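Local coordinates for protein SG7.AF (Anopheles freeborni, PDB 6XL7) that inhibits the alternative pathway of host complement as a mosquito salivary protein, acting on the activated C3 convertase C3bBb, at residues F73-F77 / S78-E82. Numbering follows the deposited sequence.
Sequences FYAGF and SYACE
One face of the Tyr74 ring is covered by Ser78, whose OG lies 3.3 Å from CE2 and whose CB makes a CH-pi contact 4.2 Å from the ring centroid. The Tyr79 ring lies with a face against the backbone of Ala75, the CA of that residue standing 4.1 Å from the ring centroid, while the methyl group touches the phenol end at CZ and OH. The side chains of Tyr74 and Tyr79 cross at about a right angle, meeting where CD2 of the first approaches CE2 of the second. At the edge of the Phe77 ring, in its plane, sits CE1 of Tyr74. A chi1 of 63° sets Ser78 OG between its own backbone N and carbonyl carbon, from where it donates to Tyr74 O (2.8 Å), above the carbonyl plane. Here helix 56-77 terminates: Ser78 departs from helical geometry and a type I beta turn from Ser78 to Cys81 opens the loop that runs to helix 89-113. Two amides share Ala75 O from opposite faces of its plane, Ala80 N at 2.9 Å and Ser78 N at 3.2 Å, the former reaching back five residues. Cys81 CB packs on Gly76 O at 3.2 Å, and its SG forms the disulfide with Cys91 that ties the turn to helix 89-113. Outside this helix end, the Tyr74 ring also meets Tyr25 edge-to-face and Arg21 in a cation-pi contact.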
# COMPACT_ATOMS: atom_id res chain seq x y z
N PHE A 73 -6.09 1.97 -9.52
CA PHE A 73 -6.00 0.62 -10.05
C PHE A 73 -7.38 0.02 -10.27
O PHE A 73 -7.66 -0.54 -11.34
CB PHE A 73 -5.19 -0.21 -9.05
CG PHE A 73 -4.97 -1.64 -9.45
CD1 PHE A 73 -4.70 -2.01 -10.76
CD2 PHE A 73 -4.98 -2.63 -8.47
CE1 PHE A 73 -4.47 -3.34 -11.10
CE2 PHE A 73 -4.74 -3.95 -8.81
CZ PHE A 73 -4.49 -4.31 -10.12
N TYR A 74 -8.27 0.16 -9.28
CA TYR A 74 -9.62 -0.39 -9.43
C TYR A 74 -10.35 0.26 -10.60
O TYR A 74 -11.06 -0.42 -11.35
CB TYR A 74 -10.43 -0.25 -8.14
CG TYR A 74 -11.81 -0.84 -8.29
CD1 TYR A 74 -11.97 -2.22 -8.41
CD2 TYR A 74 -12.95 -0.04 -8.38
CE1 TYR A 74 -13.22 -2.79 -8.59
CE2 TYR A 74 -14.22 -0.61 -8.55
CZ TYR A 74 -14.34 -1.98 -8.66
OH TYR A 74 -15.59 -2.56 -8.84
N ALA A 75 -10.19 1.57 -10.78
CA ALA A 75 -10.81 2.24 -11.91
C ALA A 75 -10.33 1.64 -13.23
O ALA A 75 -11.13 1.40 -14.14
CB ALA A 75 -10.50 3.74 -11.85
N GLY A 76 -9.03 1.36 -13.34
CA GLY A 76 -8.50 0.78 -14.56
C GLY A 76 -8.96 -0.64 -14.81
O GLY A 76 -9.03 -1.08 -15.96
N PHE A 77 -9.28 -1.38 -13.74
CA PHE A 77 -9.82 -2.73 -13.87
C PHE A 77 -11.28 -2.70 -14.31
O PHE A 77 -11.73 -3.61 -15.03
CB PHE A 77 -9.68 -3.42 -12.50
CG PHE A 77 -10.50 -4.69 -12.35
CD1 PHE A 77 -10.20 -5.83 -13.10
CD2 PHE A 77 -11.54 -4.75 -11.44
CE1 PHE A 77 -10.93 -7.00 -12.94
CE2 PHE A 77 -12.28 -5.92 -11.28
CZ PHE A 77 -11.98 -7.04 -12.03
N SER A 78 -12.02 -1.67 -13.91
CA SER A 78 -13.47 -1.68 -13.99
C SER A 78 -14.01 -0.52 -14.81
O SER A 78 -13.91 -0.54 -16.04
CB SER A 78 -14.09 -1.75 -12.58
OG SER A 78 -13.78 -0.61 -11.79
N TYR A 79 -14.57 0.49 -14.15
CA TYR A 79 -15.44 1.46 -14.82
C TYR A 79 -14.70 2.43 -15.73
O TYR A 79 -15.36 3.09 -16.55
CB TYR A 79 -16.27 2.23 -13.78
CG TYR A 79 -15.42 2.95 -12.75
CD1 TYR A 79 -14.91 4.23 -13.01
CD2 TYR A 79 -15.14 2.38 -11.52
CE1 TYR A 79 -14.14 4.89 -12.08
CE2 TYR A 79 -14.37 3.04 -10.57
CZ TYR A 79 -13.88 4.30 -10.87
OH TYR A 79 -13.11 4.98 -9.94
N ALA A 80 -13.38 2.55 -15.63
CA ALA A 80 -12.61 3.40 -16.53
C ALA A 80 -11.85 2.61 -17.59
O ALA A 80 -11.07 3.20 -18.34
CB ALA A 80 -11.64 4.28 -15.74
N CYS A 81 -12.06 1.30 -17.68
CA CYS A 81 -11.36 0.52 -18.69
C CYS A 81 -12.08 0.65 -20.02
O CYS A 81 -13.28 0.35 -20.12
CB CYS A 81 -11.27 -0.94 -18.28
SG CYS A 81 -10.22 -1.86 -19.40
N GLU A 82 -11.34 1.06 -21.05
CA GLU A 82 -11.87 1.18 -22.40
C GLU A 82 -11.17 0.27 -23.39
O GLU A 82 -11.60 0.19 -24.55
CB GLU A 82 -11.77 2.63 -22.89
CG GLU A 82 -12.69 3.59 -22.16
CD GLU A 82 -14.15 3.32 -22.48
OE1 GLU A 82 -14.45 2.99 -23.65
OE2 GLU A 82 -14.99 3.41 -21.56